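Local coordinates for protein elongation factor G (Thermus thermophilus, PDB 2DY1) that binds GTP and a magnesium ion and probably acts as a GTPase elongation factor in protein synthesis, at residues A109-G114 against E147-T152; L125-M130 against T276-D281; L209-E214 against G245-V250. All blocks are in the same frame, centred on the assembly; numbering follows the deposited sequence.

Interaction 1: A109-G114 against E147-T152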
ATOM      1  N   ALA A 109     -13.435  14.788  13.523  1.00 23.73           N
ATOM      2  CA  ALA A 109     -12.079  14.331  13.773  1.00 21.33           C
ATOM      3  C   ALA A 109     -10.918  15.186  13.319  1.00 25.85           C
ATOM      4  O   ALA A 109      -9.828  15.083  13.877  1.00 26.02           O
ATOM      5  CB  ALA A 109     -11.924  12.925  13.201  1.00 28.26           C
ATOM      6  N   GLY A 110     -11.117  16.009  12.298  1.00 17.52           N
ATOM      7  CA  GLY A 110     -10.021  16.829  11.819  1.00 18.83           C
ATOM      8  C   GLY A 110      -9.057  15.968  11.021  1.00 20.00           C
ATOM      9  O   GLY A 110      -9.426  14.884  10.561  1.00 17.67           O
ATOM     10  N   VAL A 111      -7.833  16.446  10.846  1.00 18.61           N
ATOM     11  CA  VAL A 111      -6.821  15.690  10.112  1.00 18.89           C
ATOM     12  C   VAL A 111      -6.425  14.444  10.909  1.00 20.93           C
ATOM     13  O   VAL A 111      -6.009  14.539  12.067  1.00 20.19           O
ATOM     14  CB  VAL A 111      -5.574  16.565   9.851  1.00 23.81           C
ATOM     15  CG1 VAL A 111      -4.481  15.747   9.160  1.00 20.97           C
ATOM     16  CG2 VAL A 111      -5.969  17.764   9.005  1.00 25.84           C
ATOM     17  N   GLN A 112      -6.574  13.277  10.290  1.00 17.02           N
ATOM     18  CA  GLN A 112      -6.225  12.019  10.931  1.00 14.95           C
ATOM     19  C   GLN A 112      -5.022  11.410  10.225  1.00 17.95           C
ATOM     20  O   GLN A 112      -4.544  11.948   9.226  1.00 18.00           O
ATOM     21  CB  GLN A 112      -7.429  11.070  10.899  1.00 16.52           C
ATOM     22  CG  GLN A 112      -8.614  11.590  11.724  1.00 19.27           C
ATOM     23  CD  GLN A 112      -9.907  10.841  11.478  1.00 26.96           C
ATOM     24  OE1 GLN A 112     -10.623  11.098  10.499  1.00 24.00           O
ATOM     25  NE2 GLN A 112     -10.216   9.901  12.360  1.00 22.26           N
ATOM     26  N   VAL A 113      -4.510  10.305  10.753  1.00 22.71           N
ATOM     27  CA  VAL A 113      -3.347   9.683  10.142  1.00 24.65           C
ATOM     28  C   VAL A 113      -3.593   9.352   8.674  1.00 21.85           C
ATOM     29  O   VAL A 113      -2.722   9.583   7.834  1.00 22.15           O
ATOM     30  CB  VAL A 113      -2.934   8.415  10.905  1.00 31.23           C
ATOM     31  CG1 VAL A 113      -1.787   7.721  10.186  1.00 34.68           C
ATOM     32  CG2 VAL A 113      -2.493   8.800  12.311  1.00 32.92           C
ATOM     33  N   GLY A 114      -4.782   8.842   8.363  1.00 20.06           N
ATOM     34  CA  GLY A 114      -5.091   8.499   6.980  1.00 17.15           C
ATOM     35  C   GLY A 114      -5.160   9.710   6.068  1.00 19.17           C
ATOM     36  O   GLY A 114      -4.929   9.609   4.855  1.00 20.74           O
ATOM     37  N   GLU A 147      -8.467  26.596  11.729  1.00 14.23           N
ATOM     38  CA  GLU A 147      -7.181  26.926  12.346  1.00 16.28           C
ATOM     39  C   GLU A 147      -6.281  25.692  12.391  1.00 16.59           C
ATOM     40  O   GLU A 147      -5.075  25.770  12.151  1.00 17.67           O
ATOM     41  CB  GLU A 147      -7.377  27.467  13.764  1.00 18.90           C
ATOM     42  CG  GLU A 147      -8.150  28.770  13.817  1.00 28.22           C
ATOM     43  CD  GLU A 147      -8.146  29.392  15.203  1.00 50.69           C
ATOM     44  OE1 GLU A 147      -8.962  30.309  15.447  1.00 60.59           O
ATOM     45  OE2 GLU A 147      -7.320  28.973  16.044  1.00 60.75           O
ATOM     46  N   ASP A 148      -6.869  24.545  12.698  1.00 15.21           N
ATOM     47  CA  ASP A 148      -6.103  23.312  12.767  1.00 14.04           C
ATOM     48  C   ASP A 148      -5.586  22.931  11.382  1.00 16.27           C
ATOM     49  O   ASP A 148      -4.475  22.439  11.249  1.00 18.24           O
ATOM     50  CB  ASP A 148      -6.952  22.167  13.317  1.00 17.22           C
ATOM     51  CG  ASP A 148      -7.302  22.339  14.787  1.00 20.67           C
ATOM     52  OD1 ASP A 148      -6.702  23.208  15.467  1.00 21.66           O
ATOM     53  OD2 ASP A 148      -8.176  21.578  15.255  1.00 21.99           O
ATOM     54  N   LEU A 149      -6.412  23.143  10.361  1.00 13.68           N
ATOM     55  CA  LEU A 149      -5.999  22.829   8.995  1.00 13.54           C
ATOM     56  C   LEU A 149      -4.839  23.736   8.594  1.00 16.48           C
ATOM     57  O   LEU A 149      -3.888  23.289   7.961  1.00 17.72           O
ATOM     58  CB  LEU A 149      -7.157  23.017   8.024  1.00 13.44           C
ATOM     59  CG  LEU A 149      -8.261  21.970   8.141  1.00 16.48           C
ATOM     60  CD1 LEU A 149      -9.423  22.347   7.238  1.00 15.66           C
ATOM     61  CD2 LEU A 149      -7.707  20.597   7.759  1.00 17.38           C
ATOM     62  N   ARG A 150      -4.919  25.009   8.966  1.00 17.09           N
ATOM     63  CA  ARG A 150      -3.838  25.941   8.641  1.00 18.40           C
ATOM     64  C   ARG A 150      -2.542  25.510   9.338  1.00 21.38           C
ATOM     65  O   ARG A 150      -1.456  25.542   8.743  1.00 21.97           O
ATOM     66  CB  ARG A 150      -4.226  27.360   9.059  1.00 17.65           C
ATOM     67  CG  ARG A 150      -3.204  28.413   8.624  1.00 29.09           C
ATOM     68  CD  ARG A 150      -3.724  29.828   8.878  1.00 27.70           C
ATOM     69  NE  ARG A 150      -4.897  30.156   8.067  1.00 41.55           N
ATOM     70  CZ  ARG A 150      -4.895  30.246   6.739  1.00 44.52           C
ATOM     71  NH1 ARG A 150      -3.779  30.030   6.048  1.00 48.93           N
ATOM     72  NH2 ARG A 150      -6.012  30.561   6.096  1.00 42.26           N
ATOM     73  N   SER A 151      -2.661  25.095  10.596  1.00 20.49           N
ATOM     74  CA  SER A 151      -1.502  24.667  11.372  1.00 20.20           C
ATOM     75  C   SER A 151      -0.835  23.423  10.807  1.00 25.15           C
ATOM     76  O   SER A 151       0.387  23.296  10.832  1.00 25.41           O
ATOM     77  CB  SER A 151      -1.906  24.362  12.821  1.00 23.75           C
ATOM     78  OG  SER A 151      -2.340  25.525  13.499  1.00 38.04           O
ATOM     79  N   THR A 152      -1.649  22.506  10.306  1.00 20.55           N
ATOM     80  CA  THR A 152      -1.162  21.234   9.794  1.00 24.22           C
ATOM     81  C   THR A 152      -0.836  21.171   8.309  1.00 24.36           C
ATOM     82  O   THR A 152       0.165  20.565   7.915  1.00 25.89           O
ATOM     83  CB  THR A 152      -2.181  20.127  10.120  1.00 25.60           C
ATOM     84  OG1 THR A 152      -2.354  20.054  11.538  1.00 30.05           O
ATOM     85  CG2 THR A 152      -1.704  18.780   9.614  1.00 33.71           C
TER
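Val111 and Leu149 mark the closest backbone approach, with their CA atoms 7.3 Å apart, where the loop leading into helix 113-124 passes beside helix 142-153. Val111 provides nearly all of the loop side of the contact. Its two methyls do different work. CG2 meets the CD2 methyl of Leu149 at 3.5 Å, a close apolar contact in which the two side chains cross obliquely. CG1 meets Thr152 CG2 more loosely, at 4.1 Å, and here the side chains reach toward each other tip to tip. With CG1 placed opposite the backbone N of Val111 (chi1 176°), the valine splits its methyls between two residues one helical turn apart. Leu149 is buried, and only the end of its side chain comes near the loop. Thr152 is more exposed and turns its methyl to the valine. The contact is apolar, and modest in size at 128 Å² in all. It is structural packing within the GTP-binding domain, a P-loop fold. Just beyond Val111, Gln112 takes the N-cap position of helix 113-124, and its backbone N bonds to Thr115 OG1. Gly114 N bonds to His17 ND1, and the Val111 side chain lies about 10 Å from that of the GTP-binding Ser20. Glu116 of helix 113-124 touches both Val111 and Thr152, so this helix flanks the junction between its own leading loop and helix 142-153.

Interaction 2: L125-M130 against T276-D281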
ATOM      1  N   LEU A 125       3.538  13.477  -5.568  1.00 15.07           N
ATOM      2  CA  LEU A 125       3.155  13.384  -6.978  1.00 13.95           C
ATOM      3  C   LEU A 125       3.037  14.766  -7.605  1.00 16.72           C
ATOM      4  O   LEU A 125       2.838  14.885  -8.811  1.00 19.58           O
ATOM      5  CB  LEU A 125       1.815  12.649  -7.130  1.00 14.26           C
ATOM      6  CG  LEU A 125       1.915  11.131  -6.979  1.00 14.02           C
ATOM      7  CD1 LEU A 125       0.527  10.566  -6.764  1.00 13.94           C
ATOM      8  CD2 LEU A 125       2.540  10.496  -8.227  1.00 16.63           C
ATOM      9  N   GLY A 126       3.143  15.806  -6.777  1.00 15.91           N
ATOM     10  CA  GLY A 126       3.050  17.171  -7.272  1.00 17.20           C
ATOM     11  C   GLY A 126       1.630  17.600  -7.570  1.00 19.00           C
ATOM     12  O   GLY A 126       1.390  18.484  -8.397  1.00 20.11           O
ATOM     13  N   LEU A 127       0.679  16.983  -6.875  1.00 13.60           N
ATOM     14  CA  LEU A 127      -0.719  17.284  -7.101  1.00 10.78           C
ATOM     15  C   LEU A 127      -1.353  18.390  -6.289  1.00 12.33           C
ATOM     16  O   LEU A 127      -1.107  18.499  -5.101  1.00 13.37           O
ATOM     17  CB  LEU A 127      -1.577  16.039  -6.816  1.00  9.56           C
ATOM     18  CG  LEU A 127      -1.289  14.761  -7.609  1.00 12.06           C
ATOM     19  CD1 LEU A 127      -2.380  13.715  -7.242  1.00 14.40           C
ATOM     20  CD2 LEU A 127      -1.286  15.040  -9.102  1.00 17.82           C
ATOM     21  N   PRO A 128      -2.194  19.213  -6.933  1.00 11.20           N
ATOM     22  CA  PRO A 128      -2.910  20.287  -6.245  1.00 11.30           C
ATOM     23  C   PRO A 128      -3.840  19.548  -5.269  1.00 14.86           C
ATOM     24  O   PRO A 128      -4.230  18.393  -5.516  1.00 13.19           O
ATOM     25  CB  PRO A 128      -3.730  20.930  -7.351  1.00 14.59           C
ATOM     26  CG  PRO A 128      -2.799  20.787  -8.556  1.00 16.03           C
ATOM     27  CD  PRO A 128      -2.310  19.363  -8.402  1.00 11.50           C
ATOM     28  N   ARG A 129      -4.200  20.205  -4.174  1.00 13.22           N
ATOM     29  CA  ARG A 129      -5.080  19.608  -3.179  1.00 13.59           C
ATOM     30  C   ARG A 129      -6.170  20.590  -2.769  1.00 14.92           C
ATOM     31  O   ARG A 129      -5.939  21.801  -2.682  1.00 13.19           O
ATOM     32  CB  ARG A 129      -4.295  19.207  -1.924  1.00 12.50           C
ATOM     33  CG  ARG A 129      -3.610  17.834  -1.989  1.00 13.43           C
ATOM     34  CD  ARG A 129      -2.221  17.930  -1.376  1.00 14.79           C
ATOM     35  NE  ARG A 129      -1.365  18.658  -2.318  1.00 17.95           N
ATOM     36  CZ  ARG A 129      -0.289  19.350  -1.974  1.00 22.21           C
ATOM     37  NH1 ARG A 129       0.083  19.421  -0.698  1.00 22.43           N
ATOM     38  NH2 ARG A 129       0.406  19.983  -2.910  1.00 23.06           N
ATOM     39  N   MET A 130      -7.372  20.060  -2.566  1.00 11.22           N
ATOM     40  CA  MET A 130      -8.527  20.833  -2.099  1.00 11.02           C
ATOM     41  C   MET A 130      -9.068  19.974  -0.957  1.00 14.42           C
ATOM     42  O   MET A 130      -8.922  18.762  -0.990  1.00 14.60           O
ATOM     43  CB  MET A 130      -9.578  20.966  -3.220  1.00 16.07           C
ATOM     44  CG  MET A 130     -10.986  21.324  -2.805  1.00 27.07           C
ATOM     45  SD  MET A 130     -12.068  21.280  -4.291  1.00 25.91           S
ATOM     46  CE  MET A 130     -11.405  22.710  -5.109  1.00 25.82           C
ATOM     47  N   THR A 276      -4.778  19.274 -19.782  1.00 16.94           N
ATOM     48  CA  THR A 276      -3.957  20.112 -20.653  1.00 16.35           C
ATOM     49  C   THR A 276      -3.045  21.004 -19.829  1.00 17.78           C
ATOM     50  O   THR A 276      -1.879  21.219 -20.179  1.00 19.81           O
ATOM     51  CB  THR A 276      -4.834  20.991 -21.551  1.00 23.72           C
ATOM     52  OG1 THR A 276      -5.597  20.153 -22.427  1.00 24.62           O
ATOM     53  CG2 THR A 276      -3.957  21.933 -22.384  1.00 25.83           C
ATOM     54  N   GLU A 277      -3.568  21.546 -18.732  1.00 14.50           N
ATOM     55  CA  GLU A 277      -2.750  22.389 -17.878  1.00 15.66           C
ATOM     56  C   GLU A 277      -1.615  21.610 -17.204  1.00 21.40           C
ATOM     57  O   GLU A 277      -0.603  22.186 -16.808  1.00 24.92           O
ATOM     58  CB  GLU A 277      -3.628  23.078 -16.822  1.00 16.61           C
ATOM     59  CG  GLU A 277      -4.508  24.160 -17.417  1.00 16.91           C
ATOM     60  CD  GLU A 277      -5.484  24.776 -16.433  1.00 27.03           C
ATOM     61  OE1 GLU A 277      -5.611  26.016 -16.427  1.00 32.69           O
ATOM     62  OE2 GLU A 277      -6.143  24.030 -15.687  1.00 20.93           O
ATOM     63  N   ARG A 278      -1.768  20.297 -17.071  1.00 16.69           N
ATOM     64  CA  ARG A 278      -0.727  19.511 -16.443  1.00 18.07           C
ATOM     65  C   ARG A 278       0.279  18.908 -17.428  1.00 17.90           C
ATOM     66  O   ARG A 278       1.494  19.012 -17.231  1.00 22.40           O
ATOM     67  CB  ARG A 278      -1.347  18.368 -15.615  1.00 14.27           C
ATOM     68  CG  ARG A 278      -0.304  17.559 -14.885  1.00 14.49           C
ATOM     69  CD  ARG A 278      -0.923  16.401 -14.112  1.00 13.45           C
ATOM     70  NE  ARG A 278       0.080  15.649 -13.360  1.00 17.92           N
ATOM     71  CZ  ARG A 278      -0.177  14.490 -12.755  1.00 17.43           C
ATOM     72  NH1 ARG A 278      -1.398  13.974 -12.841  1.00 12.08           N
ATOM     73  NH2 ARG A 278       0.760  13.875 -12.043  1.00 17.03           N
ATOM     74  N   PHE A 279      -0.241  18.316 -18.497  1.00 14.67           N
ATOM     75  CA  PHE A 279       0.554  17.602 -19.507  1.00 16.10           C
ATOM     76  C   PHE A 279       0.714  18.291 -20.847  1.00 19.41           C
ATOM     77  O   PHE A 279       1.496  17.819 -21.678  1.00 21.93           O
ATOM     78  CB  PHE A 279      -0.087  16.242 -19.811  1.00 17.73           C
ATOM     79  CG  PHE A 279      -0.056  15.281 -18.663  1.00 15.80           C
ATOM     80  CD1 PHE A 279       1.081  14.540 -18.392  1.00 19.29           C
ATOM     81  CD2 PHE A 279      -1.155  15.165 -17.819  1.00 15.50           C
ATOM     82  CE1 PHE A 279       1.122  13.686 -17.273  1.00 20.17           C
ATOM     83  CE2 PHE A 279      -1.111  14.330 -16.716  1.00 14.84           C
ATOM     84  CZ  PHE A 279       0.011  13.599 -16.439  1.00 15.96           C
ATOM     85  N   GLY A 280      -0.034  19.368 -21.064  1.00 18.34           N
ATOM     86  CA  GLY A 280       0.006  20.039 -22.352  1.00 22.37           C
ATOM     87  C   GLY A 280      -0.735  19.169 -23.362  1.00 25.68           C
ATOM     88  O   GLY A 280      -1.330  18.144 -22.997  1.00 20.83           O
ATOM     89  N   ASP A 281      -0.720  19.566 -24.628  1.00 25.92           N
ATOM     90  CA  ASP A 281      -1.392  18.786 -25.664  1.00 28.32           C
ATOM     91  C   ASP A 281      -0.332  17.944 -26.349  1.00 27.44           C
ATOM     92  O   ASP A 281       0.855  18.265 -26.305  1.00 30.86           O
ATOM     93  CB  ASP A 281      -2.079  19.699 -26.691  1.00 39.58           C
ATOM     94  CG  ASP A 281      -3.272  20.442 -26.113  1.00 49.93           C
ATOM     95  OD1 ASP A 281      -4.200  19.780 -25.595  1.00 53.62           O
ATOM     96  OD2 ASP A 281      -3.286  21.692 -26.181  1.00 57.31           O
TER
HETATM   97  O   HOH W   1       3.530  13.086 -10.857  1.00 19.79           O
HETATM   98  O   HOH W   2       2.611  16.299 -11.132  1.00 27.32           O
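Arg278 lays its guanidinium against Leu127 and contributes the larger share of the buried surface. The Leu127 CD2 methyl sits over one face of the group, offset toward its rim, 3.9 Å from Arg278 CZ. Over the opposite face lies CZ of the adjacent Phe279, again near the rim. The reach of Arg278 comes from an extended chain, with CG trans to the backbone N (chi1 -177°) and no bend from CG to NE. Leu127 is held in turn by Arg129, whose NE and NH2 both bond side-on to Leu127 O, NE at 2.8 Å. Leu125 takes part mainly through its carbonyl. Leu125 O is 4.0 Å from Arg278 NH2, too far for a direct bond, but two waters join them. Both donate to Leu125 O and accept from Arg278 NH2, water 1 weakly and in the guanidinium plane. Leu95 of helix 88-97 packs on both leucines. Gly126, with positive phi, closes helix 113-124 in a Schellman motif between them. The charge of Arg278 is met by a salt bridge from NH1 to Asp99. Replacing Arg278 by an alanine is likely to leave Asp99 without its charged mate and Leu127 CD2 without its flat cover. The contact joins the turn between helix 113-124 and strand 129-134 to helix 275-279. The polar links between the two segments run through water, consistent with a partly buried, hydrated junction.

Interaction 3: L209-E214 against G245-V250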
ATOM      1  N   LEU A 209      -8.924  37.241  -0.415  1.00 24.12           N
ATOM      2  CA  LEU A 209      -8.452  38.147  -1.457  1.00 24.67           C
ATOM      3  C   LEU A 209      -6.957  38.342  -1.330  1.00 24.92           C
ATOM      4  O   LEU A 209      -6.219  38.196  -2.310  1.00 21.99           O
ATOM      5  CB  LEU A 209      -9.158  39.505  -1.348  1.00 28.29           C
ATOM      6  CG  LEU A 209     -10.623  39.543  -1.788  1.00 41.96           C
ATOM      7  CD1 LEU A 209     -11.199  40.934  -1.546  1.00 42.97           C
ATOM      8  CD2 LEU A 209     -10.724  39.175  -3.262  1.00 47.27           C
ATOM      9  N   GLU A 210      -6.514  38.673  -0.123  1.00 22.60           N
ATOM     10  CA  GLU A 210      -5.103  38.890   0.139  1.00 25.20           C
ATOM     11  C   GLU A 210      -4.255  37.650  -0.152  1.00 28.54           C
ATOM     12  O   GLU A 210      -3.172  37.759  -0.727  1.00 24.00           O
ATOM     13  CB  GLU A 210      -4.900  39.366   1.589  1.00 29.75           C
ATOM     14  CG  GLU A 210      -5.377  40.831   1.866  1.00 44.76           C
ATOM     15  CD  GLU A 210      -5.033  41.351   3.267  1.00 54.75           C
ATOM     16  OE1 GLU A 210      -3.954  41.003   3.788  1.00 63.24           O
ATOM     17  OE2 GLU A 210      -5.833  42.124   3.841  1.00 55.40           O
ATOM     18  N   ALA A 211      -4.742  36.461   0.212  1.00 23.88           N
ATOM     19  CA  ALA A 211      -3.964  35.245  -0.050  1.00 21.83           C
ATOM     20  C   ALA A 211      -3.768  34.977  -1.542  1.00 21.43           C
ATOM     21  O   ALA A 211      -2.707  34.501  -1.964  1.00 21.90           O
ATOM     22  CB  ALA A 211      -4.632  34.028   0.617  1.00 19.94           C
ATOM     23  N   ILE A 212      -4.790  35.276  -2.334  1.00 17.01           N
ATOM     24  CA  ILE A 212      -4.729  35.074  -3.770  1.00 17.19           C
ATOM     25  C   ILE A 212      -3.810  36.102  -4.422  1.00 21.41           C
ATOM     26  O   ILE A 212      -2.967  35.747  -5.252  1.00 19.42           O
ATOM     27  CB  ILE A 212      -6.111  35.188  -4.400  1.00 17.44           C
ATOM     28  CG1 ILE A 212      -6.987  34.036  -3.881  1.00 21.45           C
ATOM     29  CG2 ILE A 212      -5.999  35.155  -5.939  1.00 20.23           C
ATOM     30  CD1 ILE A 212      -8.437  34.135  -4.262  1.00 18.94           C
ATOM     31  N   VAL A 213      -3.989  37.364  -4.056  1.00 23.08           N
ATOM     32  CA  VAL A 213      -3.173  38.443  -4.610  1.00 29.03           C
ATOM     33  C   VAL A 213      -1.683  38.169  -4.434  1.00 27.68           C
ATOM     34  O   VAL A 213      -0.896  38.345  -5.372  1.00 26.09           O
ATOM     35  CB  VAL A 213      -3.541  39.809  -3.951  1.00 25.05           C
ATOM     36  CG1 VAL A 213      -2.481  40.868  -4.271  1.00 32.40           C
ATOM     37  CG2 VAL A 213      -4.885  40.268  -4.473  1.00 29.69           C
ATOM     38  N   GLU A 214      -1.303  37.719  -3.243  1.00 22.90           N
ATOM     39  CA  GLU A 214       0.089  37.429  -2.939  1.00 23.74           C
ATOM     40  C   GLU A 214       0.763  36.353  -3.794  1.00 28.36           C
ATOM     41  O   GLU A 214       1.991  36.266  -3.822  1.00 27.16           O
ATOM     42  CB  GLU A 214       0.226  37.074  -1.467  1.00 29.60           C
ATOM     43  CG  GLU A 214       0.041  38.282  -0.567  1.00 38.89           C
ATOM     44  CD  GLU A 214      -0.063  37.912   0.893  1.00 45.91           C
ATOM     45  OE1 GLU A 214      -0.151  38.833   1.734  1.00 51.84           O
ATOM     46  OE2 GLU A 214      -0.063  36.701   1.200  1.00 55.28           O
ATOM     47  N   GLY A 245      -0.030  24.353  -6.312  1.00 16.43           N
ATOM     48  CA  GLY A 245       0.038  23.859  -4.955  1.00 15.57           C
ATOM     49  C   GLY A 245       0.370  24.930  -3.938  1.00 16.87           C
ATOM     50  O   GLY A 245       0.923  24.623  -2.881  1.00 17.71           O
ATOM     51  N   LEU A 246       0.017  26.175  -4.257  1.00 18.61           N
ATOM     52  CA  LEU A 246       0.288  27.304  -3.372  1.00 19.30           C
ATOM     53  C   LEU A 246      -0.896  27.677  -2.480  1.00 14.64           C
ATOM     54  O   LEU A 246      -0.745  28.434  -1.515  1.00 16.67           O
ATOM     55  CB  LEU A 246       0.720  28.517  -4.201  1.00 19.28           C
ATOM     56  CG  LEU A 246       1.980  28.308  -5.055  1.00 24.43           C
ATOM     57  CD1 LEU A 246       2.228  29.563  -5.871  1.00 26.51           C
ATOM     58  CD2 LEU A 246       3.173  27.990  -4.166  1.00 26.51           C
ATOM     59  N   LEU A 247      -2.077  27.156  -2.812  1.00 15.56           N
ATOM     60  CA  LEU A 247      -3.266  27.415  -2.007  1.00 12.87           C
ATOM     61  C   LEU A 247      -4.102  26.146  -2.044  1.00 13.41           C
ATOM     62  O   LEU A 247      -4.177  25.487  -3.073  1.00 14.61           O
ATOM     63  CB  LEU A 247      -4.086  28.571  -2.563  1.00 14.86           C
ATOM     64  CG  LEU A 247      -3.506  29.997  -2.427  1.00 12.98           C
ATOM     65  CD1 LEU A 247      -4.477  30.982  -3.076  1.00 16.77           C
ATOM     66  CD2 LEU A 247      -3.266  30.335  -0.956  1.00 19.68           C
ATOM     67  N   TYR A 248      -4.743  25.835  -0.924  1.00 13.33           N
ATOM     68  CA  TYR A 248      -5.575  24.639  -0.819  1.00 14.32           C
ATOM     69  C   TYR A 248      -6.996  25.084  -0.460  1.00 11.31           C
ATOM     70  O   TYR A 248      -7.282  25.363   0.700  1.00 12.47           O
ATOM     71  CB  TYR A 248      -5.032  23.732   0.287  1.00 12.92           C
ATOM     72  CG  TYR A 248      -3.558  23.397   0.132  1.00 11.41           C
ATOM     73  CD1 TYR A 248      -2.670  23.597   1.187  1.00 16.02           C
ATOM     74  CD2 TYR A 248      -3.056  22.891  -1.073  1.00 12.78           C
ATOM     75  CE1 TYR A 248      -1.313  23.311   1.058  1.00 18.35           C
ATOM     76  CE2 TYR A 248      -1.703  22.604  -1.210  1.00 17.43           C
ATOM     77  CZ  TYR A 248      -0.840  22.821  -0.138  1.00 17.49           C
ATOM     78  OH  TYR A 248       0.505  22.544  -0.283  1.00 23.58           O
ATOM     79  N   PRO A 249      -7.904  25.142  -1.442  1.00 11.92           N
ATOM     80  CA  PRO A 249      -9.275  25.571  -1.132  1.00 11.39           C
ATOM     81  C   PRO A 249      -9.935  24.625  -0.138  1.00 14.15           C
ATOM     82  O   PRO A 249      -9.696  23.419  -0.196  1.00 14.28           O
ATOM     83  CB  PRO A 249      -9.989  25.507  -2.475  1.00 12.96           C
ATOM     84  CG  PRO A 249      -8.875  25.597  -3.499  1.00 13.77           C
ATOM     85  CD  PRO A 249      -7.761  24.793  -2.868  1.00 13.12           C
ATOM     86  N   VAL A 250     -10.751  25.182   0.763  1.00  9.90           N
ATOM     87  CA  VAL A 250     -11.476  24.369   1.735  1.00 10.03           C
ATOM     88  C   VAL A 250     -12.966  24.598   1.503  1.00 12.42           C
ATOM     89  O   VAL A 250     -13.478  25.719   1.637  1.00 12.35           O
ATOM     90  CB  VAL A 250     -11.132  24.772   3.190  1.00  8.88           C
ATOM     91  CG1 VAL A 250     -11.897  23.877   4.184  1.00 10.42           C
ATOM     92  CG2 VAL A 250      -9.643  24.651   3.430  1.00 13.29           C
TER
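Leu247 meets Ala211 and Ile212 with its two methyls, and the contact is mainly apolar. CD1 lies 4.0 Å from Ile212 CG1, and the two side chains cross at about a right angle. CD2 lies 4.2 Å from the Ala211 CB. The leucine CG stands opposite its own carbonyl carbon (chi1 -71°), which sends the forked end toward helix 198-213. There it spans two consecutive residues near the end of that helix. The alanine has little bulk, so the leucine end can come close to the helix backbone: CD1 is 4.1 Å from Ala211 O, a van der Waals contact and not a bond. The nearest CA atoms are those of Ile212 and Leu247, 8.0 Å apart.

Hydrogen bonds tie each segment to its own surroundings. In the helix, Val213 N bonds to Leu209 O and Glu214 N to Glu210 O. Beyond it, Ile212 O is bonded to Thr215 OG1. On the other side, Gly245, with positive phi, ends helix 231-243 in a Schellman motif. The chain then enters strand 248-252, where the backbones of Tyr248 and Val250 bond to strand 156-165.

Further apolar packing encloses the site. Leu157 of strand 156-165 touches both Ala211 and Leu247. Ala237 and Ala241 of helix 231-243 touch Ile212 and Leu247 respectively. Helix 198-213 probably belongs to the G' insertion known in EF-G. Here it is packed against the point where the chain re-enters the central sheet. Apart from the touch on Ala211 O, methyl and methylene groups meet, and the contact has no directional bond of its own. Its fit implies shape-based, solvent-shielded packing.

In the fold
The three contacts differ in burial. Interaction 3 is buried, while interactions 1 and 2 are only partly so. Interactions 1 and 3 are apolar in their side-chain contacts and touch each other through Leu149 CD1 and Val250 CG1, 4.2 Å apart. Interaction 2 relies on an arginine, waters and an outside carboxylate. It shares the central sheet with interaction 3, since strands 129-134 and 248-252 are neighbours there, and Met130 and Arg129 pack on Pro249 and Tyr248. Interactions 1 and 2 do not touch, but helix 113-124 links them: interaction 1 lies at its start, on the GTP side, and interaction 2 just after its end, away from the nucleotide.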